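Local coordinates for B12-binding domain-containing protein (Kitasatospora setae, PDB 6WTE) that probably methylates tryptophan by non-radical chemistry, as the TsrM radical SAM methylase, with S-adenosylmethionine, cobalamin and a [4Fe-4S] cluster, at residues A[77-82]-A[473-478]; A[410-415]-A[462-467]. All blocks are in the same frame, centred on the assembly; numbering follows the deposited sequence.

Both contacts lie on the same side of the chain's centre, with their own centres about 7 Å apart, and both reach the sheet of the radical SAM core. Strands 404-412 and 475-476 are antiparallel neighbours there. Interaction 1 brings a loop of the B12-binding domain against the 473-478 segment. It is partly buried, and a glutamine, a water and a leucine carry it. Interaction 2 stays within the radical SAM core. Its touching residues are all buried, and it combines aromatic-proline packing with a weak arginine bond. The two meet directly: Tyr476 N probably donates to Leu411 O (2.8 Å), and Leu473 CD1 packs against Met464 O.

Interaction 1. Residues A[77-82]-A[473-478]; sequences FEQRPF and LVCYFS
Gln79 and Leu473 meet through first torsions of one kind. In each, CG lies beside the backbone N and anti to the carbonyl carbon (chi1 -66° for Gln79). Beyond CG the glutamine chain is extended, and this carries its amide across the Leu473 carbonyl to Cys475. The contact joins two domains. Residues 77-82 belong to the loop between strand 63-67 and helix 83-96 of the Rossmann-like B12-binding domain. Residues 473-478 include strand 475-476, which pairs with strand 404-412 of the radical SAM core.

The stem of Gln79 lies alongside Leu473, with Gln79 CG 4.0 Å from Leu473 CB. Leu473 CD2 presses on the loop backbone and lies 3.8 Å from Gln79 CA. The other methyl, CD1, reaches the proline ring, 4.3 Å from Pro81 CB. Leucine branches thus cover both the glutamine backbone and the proline that follows two residues later.

The amide end has its strongest partner outside the two segments. Gln79 OE1 accepts a hydrogen bond from Asn439 N, and Gln79 NE2 is bonded to Ala76 O and Gln437 OE1. Together these bonds fix the amide's rotation; those to Asn439 and Gln437 tie the loop to the chain at and just after strand 436-437, which pairs with strand 475-476. Gln79 OE1 and Leu473 O are both acceptors, and no bond links them. The Leu473 carbonyl is instead bonded by Ser438 OG.

On the sulfur side, Gln79 NE2 comes 3.4 Å from Cys475 SG. No direct hydrogen bond crosses between the segments. A single water makes the polar link: it donates to Gln79 OE1 at 2.8 Å and accepts from Leu473 N at 3.0 Å.

Interaction 2. Residues A[410-415]-A[462-467]; sequences GLRLFP and QFMFDE
The Phe463 ring lies with one face against the backbone of Phe414 and Pro415. Pro415 CA sits 3.9 Å from the ring centroid and 22° off the normal, a CH-pi contact over the face. Phe414 C stands above the centre of the same face. The proline and the phenylalanine cross obliquely, and Pro415 CB adds a contact of 3.8 Å to Phe463 CE1. At the CD2 rim of the ring, Leu413 CB comes within 3.9 Å of Phe463 CD2.

Arg412 reaches the same residue at its backbone. Its chain bends at chi2 (-89°) and chi3, which folds the guanidinium round to Phe463 O. The bond from Arg412 NH1 to that oxygen is weak, at 3.4 Å. The stronger partners are Val474 O for NH1 and Asp72, which forms a salt bridge at NE. Phe414 CE1 lies over one guanidinium face. A water accepts from Arg412 NH2 at 2.8 Å and donates to Leu413 O at 2.9 Å, so the buried cationic end is held from several sides.

The CB of Phe414 is directed away from segment 462-467, and its side chain touches the bound cobalamin. The arrangement belongs to the end of strand 404-412, the sixth of the run of parallel strands, consistent with the partial TIM barrel of radical SAM enzymes, where the chain leaves the sheet beside the cobalamin pocket.

Interaction 1. Residues A[77-82]-A[473-478]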
ATOM      1  N   PHE A  77     -15.209  -7.359  -1.777  1.00 17.12           N
ATOM      2  CA  PHE A  77     -16.591  -7.506  -1.338  1.00 19.58           C
ATOM      3  C   PHE A  77     -17.114  -6.265  -0.623  1.00 20.59           C
ATOM      4  O   PHE A  77     -18.333  -6.122  -0.479  1.00 25.05           O
ATOM      5  CB  PHE A  77     -16.729  -8.728  -0.425  1.00 22.89           C
ATOM      6  CG  PHE A  77     -15.645  -8.836   0.607  1.00 23.04           C
ATOM      7  CD1 PHE A  77     -14.431  -9.436   0.302  1.00 21.70           C
ATOM      8  CD2 PHE A  77     -15.832  -8.327   1.885  1.00 24.01           C
ATOM      9  CE1 PHE A  77     -13.428  -9.525   1.247  1.00 21.89           C
ATOM     10  CE2 PHE A  77     -14.831  -8.422   2.837  1.00 23.60           C
ATOM     11  CZ  PHE A  77     -13.629  -9.017   2.516  1.00 21.21           C
ATOM     12  N   GLU A  78     -16.234  -5.351  -0.214  1.00 19.82           N
ATOM     13  CA  GLU A  78     -16.633  -4.185   0.567  1.00 19.88           C
ATOM     14  C   GLU A  78     -16.861  -2.948  -0.289  1.00 17.73           C
ATOM     15  O   GLU A  78     -17.921  -2.323  -0.197  1.00 18.70           O
ATOM     16  CB  GLU A  78     -15.576  -3.869   1.631  1.00 18.70           C
ATOM     17  CG  GLU A  78     -16.042  -2.818   2.627  1.00 22.30           C
ATOM     18  CD  GLU A  78     -15.004  -2.506   3.684  1.00 24.35           C
ATOM     19  OE1 GLU A  78     -13.875  -3.035   3.591  1.00 27.96           O
ATOM     20  OE2 GLU A  78     -15.327  -1.725   4.608  1.00 31.23           O
ATOM     21  N   GLN A  79     -15.891  -2.584  -1.121  1.00 16.13           N
ATOM     22  CA  GLN A  79     -15.994  -1.413  -1.987  1.00 15.12           C
ATOM     23  C   GLN A  79     -16.312  -0.161  -1.170  1.00 16.23           C
ATOM     24  O   GLN A  79     -17.295   0.552  -1.402  1.00 20.11           O
ATOM     25  CB  GLN A  79     -17.027  -1.660  -3.087  1.00 17.42           C
ATOM     26  CG  GLN A  79     -16.571  -2.751  -4.039  1.00 14.43           C
ATOM     27  CD  GLN A  79     -17.664  -3.225  -4.957  1.00 13.93           C
ATOM     28  OE1 GLN A  79     -18.521  -2.448  -5.376  1.00 16.11           O
ATOM     29  NE2 GLN A  79     -17.652  -4.514  -5.271  1.00 17.20           N
ATOM     30  N   ARG A  80     -15.450   0.084  -0.187  1.00 15.45           N
ATOM     31  CA  ARG A  80     -15.574   1.252   0.677  0.50 17.06           C
ATOM     32  C   ARG A  80     -14.500   2.262   0.306  1.00 15.57           C
ATOM     33  O   ARG A  80     -13.318   2.046   0.609  1.00 16.11           O
ATOM     34  CB  ARG A  80     -15.461   0.873   2.154  0.50 19.11           C
ATOM     35  CG  ARG A  80     -15.395   2.092   3.067  0.50 21.56           C
ATOM     36  CD  ARG A  80     -15.926   1.808   4.460  0.50 25.49           C
ATOM     37  NE  ARG A  80     -15.861   2.999   5.302  0.50 26.80           N
ATOM     38  CZ  ARG A  80     -14.874   3.259   6.154  0.50 28.92           C
ATOM     39  NH1 ARG A  80     -13.865   2.406   6.284  0.50 30.03           N
ATOM     40  NH2 ARG A  80     -14.896   4.370   6.877  0.50 30.24           N
ATOM     41  N   PRO A  81     -14.853   3.361  -0.352  1.00 13.83           N
ATOM     42  CA  PRO A  81     -13.842   4.333  -0.775  1.00 14.26           C
ATOM     43  C   PRO A  81     -13.415   5.261   0.349  1.00 12.63           C
ATOM     44  O   PRO A  81     -14.158   5.514   1.299  1.00 16.59           O
ATOM     45  CB  PRO A  81     -14.563   5.124  -1.869  1.00 14.98           C
ATOM     46  CG  PRO A  81     -15.981   5.110  -1.434  1.00 16.91           C
ATOM     47  CD  PRO A  81     -16.203   3.752  -0.796  1.00 15.89           C
ATOM     48  N   PHE A  82     -12.187   5.767   0.220  1.00 11.58           N
ATOM     49  CA  PHE A  82     -11.696   6.848   1.063  1.00 14.57           C
ATOM     50  C   PHE A  82     -11.601   8.188   0.342  1.00 13.61           C
ATOM     51  O   PHE A  82     -11.487   9.218   1.012  1.00 13.37           O
ATOM     52  CB  PHE A  82     -10.303   6.513   1.619  1.00 11.28           C
ATOM     53  CG  PHE A  82     -10.267   5.306   2.516  1.00 13.37           C
ATOM     54  CD1 PHE A  82     -11.005   5.274   3.688  1.00 20.95           C
ATOM     55  CD2 PHE A  82      -9.463   4.222   2.206  1.00 13.15           C
ATOM     56  CE1 PHE A  82     -10.961   4.168   4.525  1.00 22.72           C
ATOM     57  CE2 PHE A  82      -9.412   3.113   3.039  1.00 17.39           C
ATOM     58  CZ  PHE A  82     -10.165   3.087   4.194  1.00 18.94           C
ATOM     59  N   LEU A 473     -17.055   1.264  -7.618  1.00 13.85           N
ATOM     60  CA  LEU A 473     -15.736   0.649  -7.531  1.00 12.09           C
ATOM     61  C   LEU A 473     -15.772  -0.704  -8.227  1.00 13.20           C
ATOM     62  O   LEU A 473     -16.543  -1.585  -7.833  1.00 14.14           O
ATOM     63  CB  LEU A 473     -15.308   0.494  -6.074  1.00 11.93           C
ATOM     64  CG  LEU A 473     -14.690   1.713  -5.384  1.00 12.17           C
ATOM     65  CD1 LEU A 473     -15.651   2.896  -5.353  1.00 12.95           C
ATOM     66  CD2 LEU A 473     -14.261   1.331  -3.971  1.00 14.05           C
ATOM     67  N   VAL A 474     -14.937  -0.864  -9.254  1.00 11.95           N
ATOM     68  CA  VAL A 474     -14.991  -2.013 -10.154  1.00 12.94           C
ATOM     69  C   VAL A 474     -14.127  -3.145  -9.613  1.00 13.30           C
ATOM     70  O   VAL A 474     -13.033  -2.905  -9.084  1.00 12.23           O
ATOM     71  CB  VAL A 474     -14.545  -1.594 -11.564  1.00 14.18           C
ATOM     72  CG1 VAL A 474     -14.485  -2.779 -12.475  1.00 17.90           C
ATOM     73  CG2 VAL A 474     -15.510  -0.555 -12.124  1.00 17.37           C
ATOM     74  N   CYS A 475     -14.616  -4.386  -9.760  1.00 12.10           N
ATOM     75  CA  CYS A 475     -13.940  -5.584  -9.276  1.00 12.41           C
ATOM     76  C   CYS A 475     -14.000  -6.683 -10.324  1.00 12.16           C
ATOM     77  O   CYS A 475     -14.827  -6.655 -11.238  1.00 12.49           O
ATOM     78  CB  CYS A 475     -14.577  -6.120  -7.991  1.00 12.51           C
ATOM     79  SG  CYS A 475     -14.557  -4.928  -6.642  1.00 19.26           S
ATOM     80  N   TYR A 476     -13.115  -7.664 -10.159  1.00 11.99           N
ATOM     81  CA  TYR A 476     -13.184  -8.928 -10.877  1.00 12.37           C
ATOM     82  C   TYR A 476     -13.339 -10.058  -9.870  1.00 12.61           C
ATOM     83  O   TYR A 476     -12.686 -10.062  -8.822  1.00 12.06           O
ATOM     84  CB  TYR A 476     -11.934  -9.190 -11.726  1.00 11.97           C
ATOM     85  CG  TYR A 476     -12.011 -10.515 -12.457  1.00 14.25           C
ATOM     86  CD1 TYR A 476     -12.625 -10.609 -13.697  1.00 12.58           C
ATOM     87  CD2 TYR A 476     -11.490 -11.678 -11.894  1.00 13.90           C
ATOM     88  CE1 TYR A 476     -12.716 -11.809 -14.366  1.00 13.17           C
ATOM     89  CE2 TYR A 476     -11.576 -12.889 -12.552  1.00 12.50           C
ATOM     90  CZ  TYR A 476     -12.188 -12.951 -13.792  1.00 12.84           C
ATOM     91  OH  TYR A 476     -12.277 -14.154 -14.447  1.00 13.74           O
ATOM     92  N   PHE A 477     -14.215 -11.002 -10.193  1.00 13.25           N
ATOM     93  CA  PHE A 477     -14.369 -12.228  -9.426  1.00 12.94           C
ATOM     94  C   PHE A 477     -14.714 -13.339 -10.402  1.00 13.31           C
ATOM     95  O   PHE A 477     -15.653 -13.198 -11.188  1.00 13.68           O
ATOM     96  CB  PHE A 477     -15.458 -12.076  -8.360  1.00 18.18           C
ATOM     97  CG  PHE A 477     -15.475 -13.177  -7.347  1.00 18.46           C
ATOM     98  CD1 PHE A 477     -14.331 -13.497  -6.628  1.00 16.17           C
ATOM     99  CD2 PHE A 477     -16.639 -13.888  -7.104  1.00 20.09           C
ATOM    100  CE1 PHE A 477     -14.344 -14.512  -5.689  1.00 17.84           C
ATOM    101  CE2 PHE A 477     -16.658 -14.909  -6.163  1.00 24.11           C
ATOM    102  CZ  PHE A 477     -15.513 -15.218  -5.456  1.00 24.07           C
ATOM    103  N   SER A 478     -13.956 -14.424 -10.349  1.00 13.25           N
ATOM    104  CA  SER A 478     -14.086 -15.489 -11.329  1.00 13.59           C
ATOM    105  C   SER A 478     -15.533 -15.960 -11.440  1.00 14.18           C
ATOM    106  O   SER A 478     -16.136 -16.337 -10.425  1.00 14.37           O
ATOM    107  CB  SER A 478     -13.205 -16.673 -10.950  1.00 13.51           C
ATOM    108  OG  SER A 478     -13.479 -17.754 -11.827  1.00 14.30           O
TER
HETATM  109  O   HOH W   1     -18.919   0.275  -5.511  1.00 17.41           O

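Interaction 2. Residues A[410-415]-A[462-467]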
ATOM      1  N   GLY A 410     -11.576 -12.060  -4.431  1.00 12.09           N
ATOM      2  CA  GLY A 410     -11.918 -11.014  -5.374  1.00 12.29           C
ATOM      3  C   GLY A 410     -10.795 -10.008  -5.559  1.00 14.26           C
ATOM      4  O   GLY A 410      -9.855  -9.919  -4.770  1.00 15.49           O
ATOM      5  N   LEU A 411     -10.901  -9.225  -6.635  1.00 11.75           N
ATOM      6  CA  LEU A 411      -9.868  -8.252  -6.978  1.00 11.23           C
ATOM      7  C   LEU A 411     -10.502  -6.916  -7.325  1.00 11.80           C
ATOM      8  O   LEU A 411     -11.274  -6.829  -8.285  1.00 12.08           O
ATOM      9  CB  LEU A 411      -9.017  -8.740  -8.155  1.00 14.43           C
ATOM     10  CG  LEU A 411      -7.944  -7.734  -8.581  1.00 13.72           C
ATOM     11  CD1 LEU A 411      -6.943  -7.532  -7.455  1.00 18.14           C
ATOM     12  CD2 LEU A 411      -7.243  -8.159  -9.856  1.00 14.37           C
ATOM     13  N   ARG A 412     -10.155  -5.874  -6.573  1.00 11.50           N
ATOM     14  CA  ARG A 412     -10.456  -4.517  -7.019  1.00 13.08           C
ATOM     15  C   ARG A 412      -9.559  -4.167  -8.200  1.00 12.87           C
ATOM     16  O   ARG A 412      -8.334  -4.313  -8.121  1.00 13.80           O
ATOM     17  CB  ARG A 412     -10.251  -3.510  -5.882  1.00 14.34           C
ATOM     18  CG  ARG A 412     -11.459  -3.312  -4.982  1.00 14.25           C
ATOM     19  CD  ARG A 412     -12.381  -2.210  -5.494  1.00 16.08           C
ATOM     20  NE  ARG A 412     -11.722  -0.905  -5.472  1.00 14.31           N
ATOM     21  CZ  ARG A 412     -11.516  -0.143  -6.540  1.00 16.73           C
ATOM     22  NH1 ARG A 412     -11.941  -0.530  -7.739  1.00 16.01           N
ATOM     23  NH2 ARG A 412     -10.900   1.021  -6.400  1.00 13.40           N
ATOM     24  N   LEU A 413     -10.170  -3.707  -9.295  1.00 11.44           N
ATOM     25  CA  LEU A 413      -9.457  -3.408 -10.530  1.00 12.64           C
ATOM     26  C   LEU A 413      -9.002  -1.957 -10.569  1.00 12.26           C
ATOM     27  O   LEU A 413      -9.748  -1.054 -10.194  1.00 12.12           O
ATOM     28  CB  LEU A 413     -10.347  -3.691 -11.740  1.00 12.76           C
ATOM     29  CG  LEU A 413     -10.754  -5.158 -11.899  1.00 16.03           C
ATOM     30  CD1 LEU A 413     -11.695  -5.312 -13.064  1.00 14.19           C
ATOM     31  CD2 LEU A 413      -9.519  -6.021 -12.084  1.00 15.96           C
ATOM     32  N   PHE A 414      -7.783  -1.742 -11.059  1.00 11.89           N
ATOM     33  CA  PHE A 414      -7.185  -0.424 -11.184  1.00 10.99           C
ATOM     34  C   PHE A 414      -6.656  -0.231 -12.599  1.00 13.23           C
ATOM     35  O   PHE A 414      -6.367  -1.210 -13.297  1.00 12.43           O
ATOM     36  CB  PHE A 414      -6.064  -0.241 -10.150  1.00 12.35           C
ATOM     37  CG  PHE A 414      -6.578  -0.082  -8.750  1.00 12.13           C
ATOM     38  CD1 PHE A 414      -6.895  -1.197  -7.985  1.00 16.56           C
ATOM     39  CD2 PHE A 414      -6.771   1.178  -8.209  1.00 15.02           C
ATOM     40  CE1 PHE A 414      -7.383  -1.056  -6.697  1.00 13.54           C
ATOM     41  CE2 PHE A 414      -7.257   1.324  -6.920  1.00 16.55           C
ATOM     42  CZ  PHE A 414      -7.564   0.204  -6.168  1.00 15.27           C
ATOM     43  N   PRO A 415      -6.560   1.021 -13.061  1.00 12.66           N
ATOM     44  CA  PRO A 415      -6.314   1.254 -14.496  1.00 12.82           C
ATOM     45  C   PRO A 415      -4.965   0.758 -14.986  1.00 12.25           C
ATOM     46  O   PRO A 415      -4.864   0.311 -16.135  1.00 12.16           O
ATOM     47  CB  PRO A 415      -6.439   2.780 -14.630  1.00 10.32           C
ATOM     48  CG  PRO A 415      -6.240   3.307 -13.235  1.00 10.52           C
ATOM     49  CD  PRO A 415      -6.845   2.279 -12.344  1.00 11.55           C
ATOM     50  N   GLN A 462     -12.974   5.666 -14.434  1.00 12.83           N
ATOM     51  CA  GLN A 462     -14.021   4.682 -14.697  1.00 13.47           C
ATOM     52  C   GLN A 462     -13.904   3.461 -13.795  1.00 13.50           C
ATOM     53  O   GLN A 462     -14.882   2.727 -13.627  1.00 12.97           O
ATOM     54  CB  GLN A 462     -13.982   4.242 -16.166  1.00 13.21           C
ATOM     55  CG  GLN A 462     -12.683   3.558 -16.539  1.00 12.71           C
ATOM     56  CD  GLN A 462     -12.612   3.122 -17.994  1.00 13.68           C
ATOM     57  OE1 GLN A 462     -13.629   2.898 -18.643  1.00 16.05           O
ATOM     58  NE2 GLN A 462     -11.392   2.984 -18.503  1.00 13.64           N
ATOM     59  N   PHE A 463     -12.736   3.220 -13.217  1.00 12.27           N
ATOM     60  CA  PHE A 463     -12.601   2.086 -12.318  1.00 12.90           C
ATOM     61  C   PHE A 463     -13.154   2.366 -10.926  1.00 14.88           C
ATOM     62  O   PHE A 463     -13.262   1.434 -10.120  1.00 13.36           O
ATOM     63  CB  PHE A 463     -11.134   1.667 -12.241  1.00 14.96           C
ATOM     64  CG  PHE A 463     -10.623   1.059 -13.514  1.00 13.00           C
ATOM     65  CD1 PHE A 463     -10.189   1.863 -14.556  1.00 13.06           C
ATOM     66  CD2 PHE A 463     -10.600  -0.326 -13.680  1.00 11.94           C
ATOM     67  CE1 PHE A 463      -9.733   1.317 -15.730  1.00 11.10           C
ATOM     68  CE2 PHE A 463     -10.142  -0.893 -14.867  1.00 14.36           C
ATOM     69  CZ  PHE A 463      -9.703  -0.073 -15.893  1.00 12.84           C
ATOM     70  N   MET A 464     -13.515   3.615 -10.631  1.00 15.15           N
ATOM     71  CA  MET A 464     -14.051   3.992  -9.330  0.50 14.56           C
ATOM     72  C   MET A 464     -15.382   4.731  -9.396  1.00 15.00           C
ATOM     73  O   MET A 464     -16.122   4.717  -8.403  1.00 14.28           O
ATOM     74  CB  MET A 464     -13.033   4.866  -8.582  0.50 14.88           C
ATOM     75  CG  MET A 464     -13.372   5.160  -7.135  0.50 15.14           C
ATOM     76  SD  MET A 464     -11.936   5.783  -6.255  0.50 21.70           S
ATOM     77  CE  MET A 464     -10.888   4.334  -6.238  0.50 16.21           C
ATOM     78  N   PHE A 465     -15.709   5.372 -10.516  1.00 14.51           N
ATOM     79  CA  PHE A 465     -16.910   6.182 -10.644  1.00 14.43           C
ATOM     80  C   PHE A 465     -17.673   5.785 -11.898  1.00 14.84           C
ATOM     81  O   PHE A 465     -17.075   5.430 -12.914  1.00 16.57           O
ATOM     82  CB  PHE A 465     -16.578   7.677 -10.737  1.00 13.25           C
ATOM     83  CG  PHE A 465     -15.779   8.203  -9.581  1.00 13.89           C
ATOM     84  CD1 PHE A 465     -16.415   8.675  -8.444  1.00 17.24           C
ATOM     85  CD2 PHE A 465     -14.395   8.263  -9.644  1.00 15.51           C
ATOM     86  CE1 PHE A 465     -15.686   9.171  -7.381  1.00 15.12           C
ATOM     87  CE2 PHE A 465     -13.657   8.761  -8.581  1.00 16.87           C
ATOM     88  CZ  PHE A 465     -14.304   9.219  -7.448  1.00 14.31           C
ATOM     89  N   ASP A 466     -18.998   5.872 -11.833  1.00 16.07           N
ATOM     90  CA  ASP A 466     -19.778   5.645 -13.038  1.00 17.87           C
ATOM     91  C   ASP A 466     -19.892   6.943 -13.840  1.00 20.76           C
ATOM     92  O   ASP A 466     -19.295   7.969 -13.504  1.00 16.83           O
ATOM     93  CB  ASP A 466     -21.148   5.039 -12.703  1.00 19.75           C
ATOM     94  CG  ASP A 466     -22.077   5.992 -11.953  1.00 25.39           C
ATOM     95  OD1 ASP A 466     -21.792   7.202 -11.824  1.00 23.87           O
ATOM     96  OD2 ASP A 466     -23.130   5.505 -11.489  1.00 25.60           O
ATOM     97  N   GLU A 467     -20.670   6.886 -14.924  1.00 19.56           N
ATOM     98  CA  GLU A 467     -20.776   8.016 -15.840  1.00 25.69           C
ATOM     99  C   GLU A 467     -21.401   9.236 -15.174  1.00 24.86           C
ATOM    100  O   GLU A 467     -21.152  10.369 -15.600  1.00 29.70           O
ATOM    101  CB  GLU A 467     -21.590   7.608 -17.072  1.00 25.80           C
ATOM    102  CG  GLU A 467     -20.958   6.506 -17.927  1.00 33.66           C
ATOM    103  CD  GLU A 467     -21.165   5.099 -17.369  1.00 40.73           C
ATOM    104  OE1 GLU A 467     -21.643   4.959 -16.220  1.00 30.39           O
ATOM    105  OE2 GLU A 467     -20.860   4.126 -18.096  1.00 41.12           O
TER
HETATM  106  O   HOH W   2     -10.128   1.588  -9.041  1.00 15.54           O